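Local coordinates for protein phosphoenolpyruvate--glycerone phosphotransferase (Enterococcus faecalis, PDB 3B48) that probably serves as the DhaM subunit of the dihydroxyacetone kinase complex, passing phosphoryl groups derived from phosphoenolpyruvate towards DhaL and dihydroxyacetone, at residues M52-I55 and D56-E60; F70-L73 and G74-L78; D19-K22 and E23-Q27; N59-D62 and S63-F67. One frame throughout, in Å; residues are numbered along the deposited sequence.

Contact 1: residues M52-I55 and D56-E60; sequences MKII and DTINE
Thr57 turns its hydroxyl back towards Lys53: with chi1 at -60°, OG1 stands beside the residue's own backbone N and anti to its carbonyl carbon. The short contact that results, 2.5 Å from Thr57 OG1 to Lys53 O, is a hydrogen bond to the preceding turn of the helix. Thr57 N reaches the same oxygen at 3.0 Å from the opposite face of the carbonyl plane, so one acceptor is gripped twice by one residue. Threonine suits this partly exposed position because its hydroxyl can be satisfied by the helix itself, while its side chain also touches Leu39. In Asp56 a similar torsion (chi1 -71°) brings OD2 within 3.1 Å of Met52 O; both are acceptors, and the bond there comes from Asp56 N. The side chain of Met52, a selenomethionine, crosses that of Asp56, its CG 3.9 Å from Asp56 OD2. On another side, Ile55 CG2 lies alongside the amide of Asn59, 3.6 Å from ND2, and Asn59 OD1 is bound by Gln91. The buried isoleucines turn branched hydrocarbon inward: Ile54 CG2 is 4.3 Å from Ile58 CG1, and both side chains meet Leu9 of strand 6-11. Ile54 and Ile55 also touch Ala83, which packs helix 51-60 on the sheet and against helix 75-84.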
loop_
_atom_site.group_PDB
_atom_site.type_symbol
_atom_site.label_atom_id
_atom_site.label_comp_id
_atom_site.label_asym_id
_atom_site.label_seq_id
_atom_site.Cartn_x
_atom_site.Cartn_y
_atom_site.Cartn_z
HETATM N N MSE B 52 18.806 7.936 -5.252
HETATM C CA MSE B 52 19.779 7.379 -6.183
HETATM C C MSE B 52 19.388 5.974 -6.686
HETATM O O MSE B 52 19.851 5.528 -7.714
HETATM C CB MSE B 52 21.164 7.384 -5.540
HETATM C CG MSE B 52 22.328 7.560 -6.524
HETATM SE SE MSE B 52 22.284 9.279 -7.478
HETATM C CE MSE B 52 22.505 10.484 -5.962
ATOM N N LYS B 53 18.490 5.301 -5.984
ATOM C CA LYS B 53 17.936 3.998 -6.471
ATOM C C LYS B 53 17.062 4.165 -7.717
ATOM O O LYS B 53 17.184 3.400 -8.664
ATOM C CB LYS B 53 17.201 3.246 -5.340
ATOM C CG LYS B 53 18.160 2.871 -4.206
ATOM C CD LYS B 53 17.452 2.169 -3.071
ATOM C CE LYS B 53 17.623 0.667 -3.156
ATOM N NZ LYS B 53 16.781 0.001 -2.128
ATOM N N ILE B 54 16.232 5.214 -7.685
ATOM C CA ILE B 54 15.420 5.668 -8.799
ATOM C C ILE B 54 16.298 6.135 -9.965
ATOM O O ILE B 54 16.145 5.634 -11.082
ATOM C CB ILE B 54 14.466 6.828 -8.365
ATOM C CG1 ILE B 54 13.689 6.451 -7.090
ATOM C CG2 ILE B 54 13.511 7.186 -9.487
ATOM C CD1 ILE B 54 12.769 7.541 -6.474
ATOM N N ILE B 55 17.237 7.066 -9.696
ATOM C CA ILE B 55 18.146 7.579 -10.713
ATOM C C ILE B 55 18.899 6.441 -11.414
ATOM O O ILE B 55 18.833 6.321 -12.635
ATOM C CB ILE B 55 19.191 8.634 -10.170
ATOM C CG1 ILE B 55 18.551 9.773 -9.354
ATOM C CG2 ILE B 55 20.086 9.205 -11.320
ATOM C CD1 ILE B 55 17.537 10.551 -10.083
ATOM N N ASP B 56 19.642 5.633 -10.657
ATOM C CA ASP B 56 20.331 4.476 -11.225
ATOM C C ASP B 56 19.386 3.553 -12.028
ATOM O O ASP B 56 19.720 3.138 -13.121
ATOM C CB ASP B 56 21.013 3.674 -10.127
ATOM C CG ASP B 56 22.228 4.378 -9.534
ATOM O OD1 ASP B 56 22.912 5.174 -10.238
ATOM O OD2 ASP B 56 22.505 4.110 -8.343
ATOM N N THR B 57 18.210 3.246 -11.482
ATOM C CA THR B 57 17.225 2.432 -12.188
ATOM C C THR B 57 16.853 3.027 -13.546
ATOM O O THR B 57 16.939 2.335 -14.560
ATOM C CB THR B 57 15.980 2.189 -11.306
ATOM O OG1 THR B 57 16.383 1.505 -10.107
ATOM C CG2 THR B 57 14.967 1.376 -12.041
ATOM N N ILE B 58 16.483 4.307 -13.575
ATOM C CA ILE B 58 16.240 5.003 -14.848
ATOM C C ILE B 58 17.477 5.034 -15.771
ATOM O O ILE B 58 17.373 4.818 -16.973
ATOM C CB ILE B 58 15.775 6.468 -14.652
ATOM C CG1 ILE B 58 14.628 6.620 -13.632
ATOM C CG2 ILE B 58 15.580 7.186 -16.016
ATOM C CD1 ILE B 58 13.440 5.848 -13.886
ATOM N N ASN B 59 18.644 5.298 -15.205
ATOM C CA ASN B 59 19.863 5.315 -15.994
ATOM C C ASN B 59 20.268 3.922 -16.534
ATOM O O ASN B 59 20.897 3.827 -17.581
ATOM C CB ASN B 59 21.009 5.972 -15.217
ATOM C CG ASN B 59 21.067 7.492 -15.412
ATOM O OD1 ASN B 59 20.695 8.020 -16.467
ATOM N ND2 ASN B 59 21.557 8.196 -14.399
ATOM N N GLU B 60 19.887 2.859 -15.831
ATOM C CA GLU B 60 20.270 1.503 -16.210
ATOM C C GLU B 60 19.267 0.864 -17.182
ATOM O O GLU B 60 19.575 -0.133 -17.832
ATOM C CB GLU B 60 20.476 0.624 -14.959
ATOM C CG GLU B 60 21.859 0.814 -14.321
ATOM C CD GLU B 60 21.871 0.759 -12.785
ATOM O OE1 GLU B 60 20.806 0.539 -12.152
ATOM O OE2 GLU B 60 22.969 0.944 -12.206
#

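Contact 2: residues F70-L73 and G74-L78; sequences FADL and GSAVL
Ala71 CB meets Ala76 CB at 3.9 Å and Val77 CG2 at 4.1 Å, where a parallel strand of the open alpha/beta fold turns into its following helix. Small residues suit this bend: two methyls bring the end of strand 66-71 close to the first turn of helix 75-84. Ala76 CB is also hemmed in by polar atoms, lying 3.2 Å from Leu73 O and 3.6 Å from Asp72 OD1. The turn itself rests on Gly74, the N-cap residue, whose positive phi of 66° is readily adopted by glycine. Leu73 O, at the start of the helix, accepts a weak bond from Ala76 N, at 3.2 Å. Further out, Ser75 OG is hydrogen-bonded to His13 and Asp72 OD2 to Ser12, which joins this bend to the loop following strand 6-11. The second subunit closes over the outside: its Lys132 binds the backbone oxygens of Ala71 and Asp72, and its Phe107 packs on Leu73. Asp72 CG sits between its own backbone N and carbonyl carbon (chi1 46°), which curls the carboxylate back on the chain. There OD1 takes the Leu73 N-H on its anti side, 28° out of the carboxylate plane, with 2.6 Å between Asp72 OD1 and Leu73 N.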
loop_
_atom_site.group_PDB
_atom_site.type_symbol
_atom_site.label_atom_id
_atom_site.label_comp_id
_atom_site.label_asym_id
_atom_site.label_seq_id
_atom_site.Cartn_x
_atom_site.Cartn_y
_atom_site.Cartn_z
ATOM N N PHE B 70 5.621 5.345 -7.835
ATOM C CA PHE B 70 4.742 5.287 -6.677
ATOM C C PHE B 70 5.548 5.321 -5.352
ATOM O O PHE B 70 6.587 4.673 -5.231
ATOM C CB PHE B 70 3.857 4.034 -6.701
ATOM C CG PHE B 70 3.090 3.859 -7.966
ATOM C CD1 PHE B 70 1.715 4.068 -7.994
ATOM C CD2 PHE B 70 3.734 3.506 -9.150
ATOM C CE1 PHE B 70 1.007 3.923 -9.173
ATOM C CE2 PHE B 70 3.008 3.336 -10.327
ATOM C CZ PHE B 70 1.657 3.556 -10.340
ATOM N N ALA B 71 5.065 6.098 -4.387
ATOM C CA ALA B 71 5.646 6.138 -3.037
ATOM C C ALA B 71 4.523 6.026 -2.016
ATOM O O ALA B 71 3.351 6.290 -2.321
ATOM C CB ALA B 71 6.467 7.415 -2.814
ATOM N N ASP B 72 4.852 5.595 -0.810
ATOM C CA ASP B 72 3.839 5.639 0.236
ATOM C C ASP B 72 3.899 6.957 1.007
ATOM O O ASP B 72 2.977 7.762 0.941
ATOM C CB ASP B 72 3.906 4.432 1.158
ATOM C CG ASP B 72 5.348 4.079 1.629
ATOM O OD1 ASP B 72 6.295 4.916 1.558
ATOM O OD2 ASP B 72 5.499 2.926 2.112
ATOM N N LEU B 73 4.993 7.184 1.718
ATOM C CA LEU B 73 5.003 8.173 2.763
ATOM C C LEU B 73 6.377 8.767 2.980
ATOM O O LEU B 73 7.415 8.128 2.715
ATOM C CB LEU B 73 4.587 7.515 4.095
ATOM C CG LEU B 73 3.238 6.795 4.314
ATOM C CD1 LEU B 73 3.450 5.720 5.318
ATOM C CD2 LEU B 73 2.118 7.761 4.758
ATOM N N GLY B 74 6.377 9.967 3.545
ATOM C CA GLY B 74 7.565 10.545 4.117
ATOM C C GLY B 74 8.656 10.870 3.145
ATOM O O GLY B 74 8.471 11.655 2.233
ATOM N N SER B 75 9.808 10.260 3.373
ATOM C CA SER B 75 11.009 10.570 2.636
ATOM C C SER B 75 11.017 9.804 1.323
ATOM O O SER B 75 11.752 10.151 0.407
ATOM C CB SER B 75 12.258 10.247 3.475
ATOM O OG SER B 75 12.480 8.845 3.536
ATOM N N ALA B 76 10.184 8.774 1.238
ATOM C CA ALA B 76 9.903 8.114 -0.017
ATOM C C ALA B 76 9.351 9.124 -1.023
ATOM O O ALA B 76 9.797 9.179 -2.174
ATOM C CB ALA B 76 8.945 6.960 0.189
ATOM N N VAL B 77 8.408 9.939 -0.571
ATOM C CA VAL B 77 7.771 10.958 -1.396
ATOM C C VAL B 77 8.804 11.991 -1.815
ATOM O O VAL B 77 8.918 12.313 -3.007
ATOM C CB VAL B 77 6.559 11.624 -0.638
ATOM C CG1 VAL B 77 5.993 12.838 -1.397
ATOM C CG2 VAL B 77 5.456 10.590 -0.416
ATOM N N LEU B 78 9.544 12.504 -0.829
ATOM C CA LEU B 78 10.626 13.448 -1.077
ATOM C C LEU B 78 11.672 12.878 -2.051
ATOM O O LEU B 78 12.070 13.570 -3.013
ATOM C CB LEU B 78 11.281 13.911 0.234
ATOM C CG LEU B 78 12.399 14.942 0.024
ATOM C CD1 LEU B 78 11.851 16.285 -0.492
ATOM C CD2 LEU B 78 13.218 15.162 1.289
#

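Contact 3: residues D19-K22 and E23-Q27; sequences DGIK and EMIEQ
Lys22 NZ and Glu26 OE2 are 2.6 Å apart in a hydrogen-bonded salt bridge spanning one turn of helix. The ammonium group meets the oxygen on its syn side, 18° out of the carboxylate plane. Lys22 NZ has a second acceptor in Ile36 O, so the nitrogen is held between its own helix and the edge strand 35-38. The lysine runs out extended, chi1 162° setting CG opposite the backbone N, and bends only at the last torsion, turning NZ back toward Glu26 OE2. The two side chains therefore cross, and the aliphatic part of the lysine also lies near the acid, with Lys22 CG 3.5 Å from Glu26 OE2. Long, flexible, oppositely charged residues suit this partly exposed face.

Helix 15-27 is the connection of the beta-alpha-beta unit that links the parallel strands 6-11 and 35-38. The backbone pairing is regular: Ile25 N donates to Ile21 O at 2.9 Å. The buried face of the helix is hydrocarbon. Ile21 and Ile25 lie side by side and point the same way, the CG2 methyl of Ile21 touching CD1 of Ile25 at 3.7 Å. Both reach helix 102-113, Ile21 on Leu102 and Val103, Ile25 on Ala110. Met24, a selenomethionine, also packs on Val103 and reaches Ser12 of the second subunit, while Ile21 meets Ile17 of that subunit. Gly20 adds no side chain to this buried part of the helix, and Met24 CB comes to 3.2 Å from Gly20 O. One turn before Glu23, Asp19 O lies 3.3 Å from Glu23 CB, and the carboxylate of Asp19 is bound through OD1 by Ser38.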
loop_
_atom_site.group_PDB
_atom_site.type_symbol
_atom_site.label_atom_id
_atom_site.label_comp_id
_atom_site.label_asym_id
_atom_site.label_seq_id
_atom_site.Cartn_x
_atom_site.Cartn_y
_atom_site.Cartn_z
ATOM N N ASP B 19 9.146 -5.221 -2.062
ATOM C CA ASP B 19 9.379 -6.589 -2.525
ATOM C C ASP B 19 8.031 -7.338 -2.506
ATOM O O ASP B 19 7.701 -8.068 -3.418
ATOM C CB ASP B 19 10.349 -7.369 -1.599
ATOM C CG ASP B 19 11.809 -6.947 -1.712
ATOM O OD1 ASP B 19 12.284 -6.419 -2.725
ATOM O OD2 ASP B 19 12.523 -7.210 -0.742
ATOM N N GLY B 20 7.285 -7.168 -1.422
ATOM C CA GLY B 20 5.986 -7.813 -1.262
ATOM C C GLY B 20 5.002 -7.436 -2.342
ATOM O O GLY B 20 4.284 -8.299 -2.870
ATOM N N ILE B 21 4.969 -6.148 -2.686
ATOM C CA ILE B 21 4.096 -5.655 -3.776
ATOM C C ILE B 21 4.481 -6.312 -5.105
ATOM O O ILE B 21 3.620 -6.810 -5.832
ATOM C CB ILE B 21 4.213 -4.147 -3.968
ATOM C CG1 ILE B 21 3.665 -3.365 -2.780
ATOM C CG2 ILE B 21 3.486 -3.691 -5.237
ATOM C CD1 ILE B 21 3.933 -1.859 -2.958
ATOM N N LYS B 22 5.779 -6.304 -5.407
ATOM C CA LYS B 22 6.303 -6.827 -6.665
ATOM C C LYS B 22 5.993 -8.317 -6.820
ATOM O O LYS B 22 5.438 -8.771 -7.839
ATOM C CB LYS B 22 7.803 -6.543 -6.786
ATOM C CG LYS B 22 8.549 -7.399 -7.839
ATOM C CD LYS B 22 9.940 -6.813 -8.094
ATOM C CE LYS B 22 10.807 -7.706 -8.955
ATOM N NZ LYS B 22 10.419 -7.706 -10.389
ATOM N N GLU B 23 6.336 -9.060 -5.786
ATOM C CA GLU B 23 6.025 -10.479 -5.695
ATOM C C GLU B 23 4.524 -10.776 -5.837
ATOM O O GLU B 23 4.152 -11.684 -6.573
ATOM C CB GLU B 23 6.628 -11.022 -4.389
ATOM C CG GLU B 23 5.836 -12.064 -3.600
ATOM C CD GLU B 23 6.560 -12.446 -2.312
ATOM O OE1 GLU B 23 7.822 -12.424 -2.319
ATOM O OE2 GLU B 23 5.883 -12.773 -1.296
HETATM N N MSE B 24 3.684 -9.983 -5.160
HETATM C CA MSE B 24 2.220 -10.161 -5.177
HETATM C C MSE B 24 1.635 -9.911 -6.551
HETATM O O MSE B 24 0.907 -10.728 -7.084
HETATM C CB MSE B 24 1.541 -9.265 -4.151
HETATM C CG MSE B 24 0.058 -9.541 -4.005
HETATM SE SE MSE B 24 -0.814 -8.308 -2.766
HETATM C CE MSE B 24 -0.531 -6.642 -3.772
ATOM N N ILE B 25 1.968 -8.777 -7.134
ATOM C CA ILE B 25 1.522 -8.476 -8.477
ATOM C C ILE B 25 1.988 -9.537 -9.512
ATOM O O ILE B 25 1.184 -10.046 -10.289
ATOM C CB ILE B 25 2.022 -7.093 -8.875
ATOM C CG1 ILE B 25 1.275 -6.033 -8.061
ATOM C CG2 ILE B 25 1.873 -6.893 -10.358
ATOM C CD1 ILE B 25 1.693 -4.662 -8.370
ATOM N N GLU B 26 3.278 -9.863 -9.509
ATOM C CA GLU B 26 3.842 -10.854 -10.450
ATOM C C GLU B 26 3.205 -12.227 -10.328
ATOM O O GLU B 26 2.965 -12.899 -11.325
ATOM C CB GLU B 26 5.347 -10.976 -10.267
ATOM C CG GLU B 26 6.036 -9.726 -10.690
ATOM C CD GLU B 26 7.509 -9.777 -10.504
ATOM O OE1 GLU B 26 8.029 -10.750 -9.902
ATOM O OE2 GLU B 26 8.147 -8.811 -10.972
ATOM N N GLN B 27 2.902 -12.623 -9.100
ATOM C CA GLN B 27 2.345 -13.929 -8.858
ATOM C C GLN B 27 0.870 -13.945 -9.240
ATOM O O GLN B 27 0.326 -14.984 -9.610
ATOM C CB GLN B 27 2.569 -14.307 -7.410
ATOM C CG GLN B 27 2.959 -15.764 -7.193
ATOM C CD GLN B 27 4.011 -16.294 -8.179
ATOM O OE1 GLN B 27 3.826 -17.359 -8.773
ATOM N NE2 GLN B 27 5.110 -15.554 -8.349
#

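Contact 4: residues N59-D62 and S63-F67; sequences NEAD and SDREF
Arg65 runs past Asp62 in the turn that leads from helix 51-60 into strand 66-71. Its CB lies 3.5 Å above one face of the Phe67 ring, offset toward the rim. Next, Arg65 CG approaches Asp62 O at 3.2 Å, and Arg65 CD passes 4.2 Å from Asp62 CB. Bends at chi2 and chi3 (-71° and -64°) then carry the guanidinium off to polar partners. NE forms a salt bridge with Asp7, and NH1 donates to a water lying in the guanidinium plane, 2.9 Å from Arg65 NH1. The same water gives its two hydrogens to carboxylates, one to Asp62 OD2 and one to Asp64 OD1, each 2.8 Å from the water oxygen. Arginine suits this place because its CB can lie on an aromatic ring while its tip serves several acceptors. Phe67, buried, turns its edge to the loop: Ala61 CB lies near the ring plane, 3.7 Å from Phe67 CE1. Asp62 and Asp64 stand side by side, their carboxylate planes 67° apart, and Lys5 forms a salt bridge with Asp64 OD2. The close acids probably repel each other, and the shared water and the nearby Arg65 and Lys5 would probably offset that repulsion at this surface turn.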
loop_
_atom_site.group_PDB
_atom_site.type_symbol
_atom_site.label_atom_id
_atom_site.label_comp_id
_atom_site.label_asym_id
_atom_site.label_seq_id
_atom_site.Cartn_x
_atom_site.Cartn_y
_atom_site.Cartn_z
ATOM N N ASN B 59 18.644 5.298 -15.205
ATOM C CA ASN B 59 19.863 5.315 -15.994
ATOM C C ASN B 59 20.268 3.922 -16.534
ATOM O O ASN B 59 20.897 3.827 -17.581
ATOM C CB ASN B 59 21.009 5.972 -15.217
ATOM C CG ASN B 59 21.067 7.492 -15.412
ATOM O OD1 ASN B 59 20.695 8.020 -16.467
ATOM N ND2 ASN B 59 21.557 8.196 -14.399
ATOM N N GLU B 60 19.887 2.859 -15.831
ATOM C CA GLU B 60 20.270 1.503 -16.210
ATOM C C GLU B 60 19.267 0.864 -17.182
ATOM O O GLU B 60 19.575 -0.133 -17.832
ATOM C CB GLU B 60 20.476 0.624 -14.959
ATOM C CG GLU B 60 21.859 0.814 -14.321
ATOM C CD GLU B 60 21.871 0.759 -12.785
ATOM O OE1 GLU B 60 20.806 0.539 -12.152
ATOM O OE2 GLU B 60 22.969 0.944 -12.206
ATOM N N ALA B 61 18.085 1.468 -17.281
ATOM C CA ALA B 61 17.019 1.011 -18.176
ATOM C C ALA B 61 17.211 1.538 -19.607
ATOM O O ALA B 61 18.022 2.432 -19.840
ATOM C CB ALA B 61 15.652 1.442 -17.625
ATOM N N ASP B 62 16.478 0.950 -20.561
ATOM C CA ASP B 62 16.421 1.465 -21.921
ATOM C C ASP B 62 15.745 2.852 -21.960
ATOM O O ASP B 62 14.968 3.193 -21.072
ATOM C CB ASP B 62 15.685 0.474 -22.842
ATOM C CG ASP B 62 16.508 -0.793 -23.146
ATOM O OD1 ASP B 62 17.750 -0.754 -23.002
ATOM O OD2 ASP B 62 15.909 -1.826 -23.530
ATOM N N SER B 63 16.052 3.634 -23.000
ATOM C CA SER B 63 15.525 5.004 -23.158
ATOM C C SER B 63 14.059 5.031 -23.649
ATOM O O SER B 63 13.428 6.092 -23.735
ATOM C CB SER B 63 16.405 5.778 -24.146
ATOM O OG SER B 63 17.782 5.597 -23.861
ATOM N N ASP B 64 13.531 3.860 -23.981
ATOM C CA ASP B 64 12.225 3.794 -24.592
ATOM C C ASP B 64 11.134 3.342 -23.644
ATOM O O ASP B 64 10.112 2.826 -24.090
ATOM C CB ASP B 64 12.258 2.958 -25.886
ATOM C CG ASP B 64 12.704 1.516 -25.676
ATOM O OD1 ASP B 64 13.095 1.130 -24.553
ATOM O OD2 ASP B 64 12.657 0.763 -26.678
ATOM N N ARG B 65 11.373 3.537 -22.344
ATOM C CA ARG B 65 10.383 3.304 -21.302
ATOM C C ARG B 65 9.688 4.587 -20.792
ATOM O O ARG B 65 10.274 5.680 -20.725
ATOM C CB ARG B 65 10.994 2.594 -20.067
ATOM C CG ARG B 65 12.211 1.693 -20.270
ATOM C CD ARG B 65 11.897 0.408 -20.990
ATOM N NE ARG B 65 10.993 -0.461 -20.243
ATOM C CZ ARG B 65 10.716 -1.720 -20.562
ATOM N NH1 ARG B 65 11.285 -2.285 -21.623
ATOM N NH2 ARG B 65 9.872 -2.416 -19.820
ATOM N N GLU B 66 8.428 4.415 -20.414
ATOM C CA GLU B 66 7.731 5.339 -19.520
ATOM C C GLU B 66 7.894 4.857 -18.105
ATOM O O GLU B 66 7.630 3.689 -17.818
ATOM C CB GLU B 66 6.239 5.384 -19.857
ATOM C CG GLU B 66 6.016 5.654 -21.325
ATOM C CD GLU B 66 6.606 6.990 -21.760
ATOM O OE1 GLU B 66 6.769 7.890 -20.888
ATOM O OE2 GLU B 66 6.880 7.133 -22.977
ATOM N N PHE B 67 8.340 5.742 -17.222
ATOM C CA PHE B 67 8.615 5.351 -15.828
ATOM C C PHE B 67 7.597 5.954 -14.884
ATOM O O PHE B 67 7.532 7.188 -14.735
ATOM C CB PHE B 67 10.024 5.752 -15.389
ATOM C CG PHE B 67 11.125 5.195 -16.264
ATOM C CD1 PHE B 67 11.618 3.897 -16.053
ATOM C CD2 PHE B 67 11.687 5.979 -17.279
ATOM C CE1 PHE B 67 12.627 3.380 -16.845
ATOM C CE2 PHE B 67 12.693 5.484 -18.086
ATOM C CZ PHE B 67 13.179 4.187 -17.880
HETATM O O HOH W 1 13.153 -1.547 -23.670
#

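How the contacts relate
From the N terminus, contact 3 comes first, within helix 15-27, followed by contact 1 in helix 51-60, contact 4 where that helix gives way to strand 66-71, and contact 2 where the strand passes into helix 75-84. All four are local, so none closes a long loop and none encloses or crosses another; contacts 1 and 4 overlap through Asn59 and Glu60. They also meet in space, Ile58 CD1 lying 3.4 Å from Phe67 CG. Contacts 4 and 2 lie at the two ends of strand 66-71, their centres about 21 Å apart on opposite sides of the chain's centre. Contacts 2 and 3 both touch the second subunit of the dimer.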